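Local coordinates for protein galactose mutarotase related enzyme (Lactobacillus acidophilus, PDB 3DCD) that probably binds carbohydrates and may act as a sugar isomerase of the aldose 1-epimerase (galactose mutarotase) family, at residues V53-K64 and I258-E269. Numbering follows the deposited sequence.
Sequences VGRLKNDEYTYK and IADRDDADGDLE
Lys57 is held at both ends by the loop: its main-chain N donates to the carboxylate of Asp260, and its ammonium group, past that aspartate, donates to the carbonyl of Asp262. In this galactose mutarotase-like beta-sandwich the pairing illustrates how a loop lacking regular structure, 258-269, can be tied to a strand and its lead-in. Lys57 N approaches Asp260 OD2 from above the carboxylate plane, at 2.9 Å, and a water lies within hydrogen-bonding distance of both this oxygen and Glu60 O. The other oxygen, OD1, lies against Leu56 CD2 and forms a salt bridge with Lys271, so both ends of the buried carboxylate are engaged. Asp260 N in turn donates to Arg55 O.

The Lys57 chain, bent at chi2, chi3 and chi4, curls over the type I turn from Arg261 to Ala264, bringing CD to 3.3 Å from Arg261 O and 4.1 Å from Ala264 CB, and NZ to 2.9 Å from Asp262 O. An alanine here would keep the backbone bond to Asp260 but would probably leave Asp262 O without its ammonium partner and open a gap beside the Ala264 methyl.

Further along, a single beta bridge pairs Thr62 with Asp267: Thr62 N donates to Gly266 O, and Leu268 N meets Thr62 O at 2.9 Å, almost straight. Two Asx turns, made by Asp265 and Asp267, shape the loop around the bridge. Leu268, with CG anti to its backbone N (chi1 -176°), brings CD2 against both tyrosines, 3.8 Å from Tyr61 CE1 and 4.0 Å from Tyr63 CD1; the Tyr61 hydroxyl bonds to Val104 O. Glu269 CG sits at the edge of the Tyr63 ring, near its plane, and its carboxylate forms a long, weak salt bridge to Lys64, with NZ 3.4 Å from OE1.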
ATOM      1  N   VAL A  53      -3.613  -9.413   0.241  1.00 15.70           N
ATOM      2  CA  VAL A  53      -3.940  -8.119  -0.323  1.00 15.33           C
ATOM      3  C   VAL A  53      -5.333  -8.275  -0.917  1.00 16.10           C
ATOM      4  O   VAL A  53      -5.597  -9.249  -1.620  1.00 15.63           O
ATOM      5  CB  VAL A  53      -2.956  -7.736  -1.455  1.00 15.39           C
ATOM      6  CG1 VAL A  53      -3.475  -6.516  -2.202  1.00 14.55           C
ATOM      7  CG2 VAL A  53      -1.570  -7.483  -0.903  1.00 13.98           C
ATOM      8  N   GLY A  54      -6.223  -7.329  -0.625  1.00 16.20           N
ATOM      9  CA  GLY A  54      -7.593  -7.375  -1.146  1.00 16.48           C
ATOM     10  C   GLY A  54      -8.482  -8.389  -0.445  1.00 16.68           C
ATOM     11  O   GLY A  54      -8.126  -8.945   0.586  1.00 16.44           O
ATOM     12  N   ARG A  55      -9.658  -8.625  -1.025  1.00 17.09           N
ATOM     13  CA  ARG A  55     -10.657  -9.480  -0.404  1.00 16.88           C
ATOM     14  C   ARG A  55     -10.685 -10.888  -0.987  1.00 17.23           C
ATOM     15  O   ARG A  55     -10.467 -11.093  -2.186  1.00 17.76           O
ATOM     16  CB  ARG A  55     -12.041  -8.834  -0.543  1.00 17.38           C
ATOM     17  CG  ARG A  55     -13.091  -9.387   0.400  1.00 18.47           C
ATOM     18  CD  ARG A  55     -14.317  -8.494   0.406  1.00 20.68           C
ATOM     19  NE  ARG A  55     -15.265  -8.899   1.431  1.00 23.32           N
ATOM     20  CZ  ARG A  55     -16.432  -8.297   1.632  1.00 27.49           C
ATOM     21  NH1 ARG A  55     -16.788  -7.258   0.875  1.00 27.32           N
ATOM     22  NH2 ARG A  55     -17.237  -8.727   2.597  1.00 27.71           N
ATOM     23  N   LEU A  56     -10.981 -11.845  -0.111  1.00 17.01           N
ATOM     24  CA  LEU A  56     -11.314 -13.200  -0.488  1.00 17.12           C
ATOM     25  C   LEU A  56     -12.812 -13.276  -0.723  1.00 17.35           C
ATOM     26  O   LEU A  56     -13.592 -12.604  -0.020  1.00 17.40           O
ATOM     27  CB  LEU A  56     -10.938 -14.154   0.654  1.00 16.83           C
ATOM     28  CG  LEU A  56      -9.486 -14.115   1.148  1.00 17.52           C
ATOM     29  CD1 LEU A  56      -9.351 -14.926   2.464  1.00 17.25           C
ATOM     30  CD2 LEU A  56      -8.494 -14.609   0.057  1.00 18.63           C
ATOM     31  N   LYS A  57     -13.227 -14.088  -1.696  1.00 17.20           N
ATOM     32  CA  LYS A  57     -14.652 -14.385  -1.870  1.00 18.22           C
ATOM     33  C   LYS A  57     -15.208 -14.953  -0.570  1.00 18.58           C
ATOM     34  O   LYS A  57     -14.660 -15.931  -0.026  1.00 18.00           O
ATOM     35  CB  LYS A  57     -14.881 -15.381  -3.017  1.00 18.94           C
ATOM     36  CG  LYS A  57     -14.838 -14.764  -4.429  1.00 21.25           C
ATOM     37  CD  LYS A  57     -14.145 -15.683  -5.453  1.00 26.13           C
ATOM     38  CE  LYS A  57     -14.929 -16.908  -5.840  1.00 28.44           C
ATOM     39  NZ  LYS A  57     -16.237 -16.548  -6.454  1.00 33.02           N
ATOM     40  N   ASN A  58     -16.274 -14.316  -0.069  1.00 18.02           N
ATOM     41  CA  ASN A  58     -16.934 -14.725   1.174  1.00 18.75           C
ATOM     42  C   ASN A  58     -16.037 -14.576   2.407  1.00 18.44           C
ATOM     43  O   ASN A  58     -16.302 -15.171   3.455  1.00 18.20           O
ATOM     44  CB  ASN A  58     -17.461 -16.157   1.035  1.00 18.97           C
ATOM     45  CG  ASN A  58     -18.582 -16.259   0.020  1.00 21.75           C
ATOM     46  OD1 ASN A  58     -19.498 -15.436   0.018  1.00 23.38           O
ATOM     47  ND2 ASN A  58     -18.514 -17.265  -0.855  1.00 24.94           N
ATOM     48  N   ASP A  59     -14.977 -13.775   2.268  1.00 18.02           N
ATOM     49  CA  ASP A  59     -13.955 -13.582   3.308  1.00 18.21           C
ATOM     50  C   ASP A  59     -13.458 -14.900   3.883  1.00 18.10           C
ATOM     51  O   ASP A  59     -13.288 -15.024   5.090  1.00 17.21           O
ATOM     52  CB  ASP A  59     -14.471 -12.661   4.428  1.00 18.74           C
ATOM     53  CG  ASP A  59     -14.920 -11.323   3.899  1.00 19.83           C
ATOM     54  OD1 ASP A  59     -14.091 -10.650   3.255  1.00 18.09           O
ATOM     55  OD2 ASP A  59     -16.105 -10.963   4.105  1.00 21.38           O
ATOM     56  N   GLU A  60     -13.221 -15.880   3.009  1.00 18.06           N
ATOM     57  CA  GLU A  60     -12.782 -17.187   3.461  1.00 18.79           C
ATOM     58  C   GLU A  60     -11.924 -17.919   2.428  1.00 18.12           C
ATOM     59  O   GLU A  60     -11.922 -17.601   1.244  1.00 18.48           O
ATOM     60  CB  GLU A  60     -13.984 -18.055   3.886  1.00 18.91           C
ATOM     61  CG  GLU A  60     -14.878 -18.478   2.739  1.00 19.57           C
ATOM     62  CD  GLU A  60     -16.051 -19.339   3.178  1.00 21.34           C
ATOM     63  OE1 GLU A  60     -16.578 -19.151   4.300  1.00 24.08           O
ATOM     64  OE2 GLU A  60     -16.462 -20.196   2.371  1.00 26.02           O
ATOM     65  N   TYR A  61     -11.185 -18.905   2.911  1.00 17.47           N
ATOM     66  CA  TYR A  61     -10.362 -19.749   2.076  1.00 16.87           C
ATOM     67  C   TYR A  61     -10.248 -21.100   2.750  1.00 16.68           C
ATOM     68  O   TYR A  61     -10.592 -21.250   3.929  1.00 16.30           O
ATOM     69  CB  TYR A  61      -8.976 -19.135   1.862  1.00 16.51           C
ATOM     70  CG  TYR A  61      -8.111 -19.032   3.115  1.00 16.69           C
ATOM     71  CD1 TYR A  61      -7.239 -20.070   3.472  1.00 16.49           C
ATOM     72  CD2 TYR A  61      -8.132 -17.881   3.915  1.00 17.49           C
ATOM     73  CE1 TYR A  61      -6.444 -19.985   4.602  1.00 17.51           C
ATOM     74  CE2 TYR A  61      -7.321 -17.781   5.046  1.00 16.52           C
ATOM     75  CZ  TYR A  61      -6.484 -18.834   5.377  1.00 16.59           C
ATOM     76  OH  TYR A  61      -5.688 -18.754   6.494  1.00 16.71           O
ATOM     77  N   THR A  62      -9.767 -22.085   2.000  1.00 17.12           N
ATOM     78  CA  THR A  62      -9.476 -23.388   2.587  1.00 17.05           C
ATOM     79  C   THR A  62      -7.986 -23.650   2.475  1.00 17.44           C
ATOM     80  O   THR A  62      -7.318 -23.177   1.549  1.00 15.96           O
ATOM     81  CB  THR A  62     -10.284 -24.557   1.951  1.00 17.71           C
ATOM     82  OG1 THR A  62      -9.957 -24.689   0.556  1.00 18.57           O
ATOM     83  CG2 THR A  62     -11.787 -24.332   2.121  1.00 16.50           C
ATOM     84  N   TYR A  63      -7.462 -24.380   3.448  1.00 17.39           N
ATOM     85  CA  TYR A  63      -6.088 -24.824   3.379  1.00 18.25           C
ATOM     86  C   TYR A  63      -6.050 -26.204   3.966  1.00 18.52           C
ATOM     87  O   TYR A  63      -6.540 -26.415   5.079  1.00 18.18           O
ATOM     88  CB  TYR A  63      -5.161 -23.876   4.139  1.00 19.12           C
ATOM     89  CG  TYR A  63      -3.715 -24.325   4.136  1.00 18.75           C
ATOM     90  CD1 TYR A  63      -2.955 -24.298   2.960  1.00 19.38           C
ATOM     91  CD2 TYR A  63      -3.116 -24.784   5.305  1.00 19.94           C
ATOM     92  CE1 TYR A  63      -1.635 -24.704   2.955  1.00 20.45           C
ATOM     93  CE2 TYR A  63      -1.790 -25.194   5.319  1.00 20.96           C
ATOM     94  CZ  TYR A  63      -1.056 -25.152   4.140  1.00 20.80           C
ATOM     95  OH  TYR A  63       0.254 -25.559   4.159  1.00 22.32           O
ATOM     96  N   LYS A  64      -5.522 -27.152   3.190  1.00 18.80           N
ATOM     97  CA  LYS A  64      -5.505 -28.564   3.584  1.00 18.93           C
ATOM     98  C   LYS A  64      -6.890 -29.071   3.970  1.00 18.10           C
ATOM     99  O   LYS A  64      -7.013 -29.897   4.858  1.00 17.43           O
ATOM    100  CB  LYS A  64      -4.521 -28.824   4.748  1.00 19.50           C
ATOM    101  CG  LYS A  64      -3.066 -28.452   4.474  1.00 21.22           C
ATOM    102  CD  LYS A  64      -2.493 -29.200   3.290  1.00 24.29           C
ATOM    103  CE  LYS A  64      -1.015 -28.886   3.114  1.00 25.08           C
ATOM    104  NZ  LYS A  64      -0.569 -29.222   1.736  1.00 26.71           N
ATOM    105  N   ILE A 258      -2.809 -10.090  -4.461  1.00 15.95           N
ATOM    106  CA  ILE A 258      -3.983  -9.486  -5.079  1.00 15.81           C
ATOM    107  C   ILE A 258      -5.274 -10.148  -4.608  1.00 15.90           C
ATOM    108  O   ILE A 258      -5.262 -11.275  -4.094  1.00 15.65           O
ATOM    109  CB  ILE A 258      -3.838  -9.495  -6.636  1.00 15.77           C
ATOM    110  CG1 ILE A 258      -4.827  -8.536  -7.323  1.00 16.53           C
ATOM    111  CG2 ILE A 258      -3.865 -10.905  -7.213  1.00 15.78           C
ATOM    112  CD1 ILE A 258      -4.429  -8.232  -8.797  1.00 16.54           C
ATOM    113  N   ALA A 259      -6.387  -9.436  -4.756  1.00 16.51           N
ATOM    114  CA  ALA A 259      -7.696  -9.972  -4.397  1.00 16.22           C
ATOM    115  C   ALA A 259      -7.988 -11.292  -5.135  1.00 17.03           C
ATOM    116  O   ALA A 259      -7.405 -11.561  -6.190  1.00 16.54           O
ATOM    117  CB  ALA A 259      -8.751  -8.960  -4.749  1.00 16.40           C
ATOM    118  N   ASP A 260      -8.915 -12.085  -4.601  1.00 17.14           N
ATOM    119  CA  ASP A 260      -9.443 -13.254  -5.318  1.00 17.70           C
ATOM    120  C   ASP A 260      -9.948 -12.863  -6.715  1.00 18.17           C
ATOM    121  O   ASP A 260     -10.543 -11.802  -6.902  1.00 17.37           O
ATOM    122  CB  ASP A 260     -10.620 -13.890  -4.550  1.00 17.57           C
ATOM    123  CG  ASP A 260     -10.199 -15.043  -3.627  1.00 17.95           C
ATOM    124  OD1 ASP A 260      -8.997 -15.391  -3.540  1.00 17.74           O
ATOM    125  OD2 ASP A 260     -11.103 -15.618  -2.982  1.00 16.45           O
ATOM    126  N   ARG A 261      -9.688 -13.728  -7.689  1.00 18.26           N
ATOM    127  CA  ARG A 261     -10.360 -13.670  -8.975  1.00 19.50           C
ATOM    128  C   ARG A 261     -11.804 -14.072  -8.831  1.00 19.91           C
ATOM    129  O   ARG A 261     -12.155 -14.847  -7.920  1.00 19.69           O
ATOM    130  CB  ARG A 261      -9.680 -14.626  -9.947  1.00 19.46           C
ATOM    131  CG  ARG A 261      -8.336 -14.084 -10.384  1.00 21.20           C
ATOM    132  CD  ARG A 261      -7.481 -15.144 -11.002  1.00 27.06           C
ATOM    133  NE  ARG A 261      -8.059 -15.699 -12.218  1.00 30.54           N
ATOM    134  CZ  ARG A 261      -7.323 -16.151 -13.235  1.00 33.44           C
ATOM    135  NH1 ARG A 261      -5.992 -16.093 -13.177  1.00 34.03           N
ATOM    136  NH2 ARG A 261      -7.920 -16.645 -14.307  1.00 32.90           N
ATOM    137  N   ASP A 262     -12.638 -13.584  -9.748  1.00 20.53           N
ATOM    138  CA  ASP A 262     -14.049 -13.936  -9.729  1.00 21.74           C
ATOM    139  C   ASP A 262     -14.256 -15.455  -9.728  1.00 22.38           C
ATOM    140  O   ASP A 262     -15.197 -15.951  -9.108  1.00 22.85           O
ATOM    141  CB  ASP A 262     -14.851 -13.246 -10.853  1.00 21.72           C
ATOM    142  CG  ASP A 262     -14.242 -13.421 -12.260  1.00 23.57           C
ATOM    143  OD1 ASP A 262     -13.178 -14.074 -12.447  1.00 21.96           O
ATOM    144  OD2 ASP A 262     -14.865 -12.877 -13.209  1.00 23.95           O
ATOM    145  N   ASP A 263     -13.345 -16.186 -10.374  1.00 22.87           N
ATOM    146  CA  ASP A 263     -13.436 -17.651 -10.454  1.00 23.77           C
ATOM    147  C   ASP A 263     -12.509 -18.441  -9.498  1.00 23.11           C
ATOM    148  O   ASP A 263     -12.244 -19.617  -9.729  1.00 23.04           O
ATOM    149  CB  ASP A 263     -13.196 -18.099 -11.907  1.00 24.22           C
ATOM    150  CG  ASP A 263     -11.860 -17.641 -12.449  1.00 26.95           C
ATOM    151  OD1 ASP A 263     -10.980 -17.198 -11.675  1.00 28.72           O
ATOM    152  OD2 ASP A 263     -11.667 -17.718 -13.676  1.00 32.99           O
ATOM    153  N   ALA A 264     -11.992 -17.809  -8.447  1.00 22.02           N
ATOM    154  CA  ALA A 264     -11.106 -18.522  -7.520  1.00 21.53           C
ATOM    155  C   ALA A 264     -11.826 -19.722  -6.895  1.00 21.17           C
ATOM    156  O   ALA A 264     -13.016 -19.620  -6.563  1.00 20.89           O
ATOM    157  CB  ALA A 264     -10.610 -17.576  -6.431  1.00 20.94           C
ATOM    158  N   ASP A 265     -11.125 -20.849  -6.737  1.00 21.11           N
ATOM    159  CA  ASP A 265     -11.728 -22.022  -6.072  1.00 20.98           C
ATOM    160  C   ASP A 265     -11.678 -21.965  -4.547  1.00 21.11           C
ATOM    161  O   ASP A 265     -12.284 -22.802  -3.880  1.00 20.76           O
ATOM    162  CB  ASP A 265     -11.178 -23.367  -6.592  1.00 21.09           C
ATOM    163  CG  ASP A 265      -9.684 -23.580  -6.306  1.00 22.69           C
ATOM    164  OD1 ASP A 265      -9.042 -22.774  -5.585  1.00 21.77           O
ATOM    165  OD2 ASP A 265      -9.136 -24.589  -6.828  1.00 24.20           O
ATOM    166  N   GLY A 266     -10.960 -20.988  -4.008  1.00 20.59           N
ATOM    167  CA  GLY A 266     -10.904 -20.783  -2.557  1.00 20.44           C
ATOM    168  C   GLY A 266      -9.777 -21.517  -1.853  1.00 20.13           C
ATOM    169  O   GLY A 266      -9.528 -21.276  -0.676  1.00 20.16           O
ATOM    170  N   ASP A 267      -9.107 -22.427  -2.564  1.00 19.43           N
ATOM    171  CA  ASP A 267      -7.960 -23.142  -2.015  1.00 19.40           C
ATOM    172  C   ASP A 267      -6.733 -22.224  -1.982  1.00 18.65           C
ATOM    173  O   ASP A 267      -6.258 -21.780  -3.024  1.00 17.74           O
ATOM    174  CB  ASP A 267      -7.654 -24.375  -2.860  1.00 19.62           C
ATOM    175  CG  ASP A 267      -6.572 -25.252  -2.253  1.00 20.68           C
ATOM    176  OD1 ASP A 267      -5.799 -24.791  -1.384  1.00 19.74           O
ATOM    177  OD2 ASP A 267      -6.498 -26.426  -2.661  1.00 22.61           O
ATOM    178  N   LEU A 268      -6.223 -21.945  -0.782  1.00 18.31           N
ATOM    179  CA  LEU A 268      -5.049 -21.062  -0.653  1.00 17.91           C
ATOM    180  C   LEU A 268      -3.874 -21.503  -1.537  1.00 17.99           C
ATOM    181  O   LEU A 268      -3.118 -20.673  -2.059  1.00 17.48           O
ATOM    182  CB  LEU A 268      -4.603 -20.991   0.812  1.00 17.56           C
ATOM    183  CG  LEU A 268      -3.463 -20.053   1.213  1.00 18.25           C
ATOM    184  CD1 LEU A 268      -3.868 -18.604   1.014  1.00 18.42           C
ATOM    185  CD2 LEU A 268      -3.135 -20.322   2.672  1.00 17.89           C
ATOM    186  N   GLU A 269      -3.706 -22.814  -1.685  1.00 18.23           N
ATOM    187  CA  GLU A 269      -2.631 -23.336  -2.512  1.00 19.23           C
ATOM    188  C   GLU A 269      -2.843 -23.067  -3.994  1.00 19.07           C
ATOM    189  O   GLU A 269      -1.903 -23.191  -4.769  1.00 19.62           O
ATOM    190  CB  GLU A 269      -2.454 -24.835  -2.286  1.00 19.73           C
ATOM    191  CG  GLU A 269      -1.910 -25.178  -0.914  1.00 21.66           C
ATOM    192  CD  GLU A 269      -1.633 -26.658  -0.765  1.00 24.19           C
ATOM    193  OE1 GLU A 269      -2.561 -27.419  -0.417  1.00 23.58           O
ATOM    194  OE2 GLU A 269      -0.472 -27.049  -0.998  1.00 26.05           O
TER
HETATM  195  O   HOH W   1      -3.626 -11.574  -1.637  1.00 15.64           O
HETATM  196  O   HOH W   2     -10.608 -17.689  -1.150  1.00 18.72           O
HETATM  197  O   HOH W   3      -4.915 -26.625   0.557  1.00 17.88           O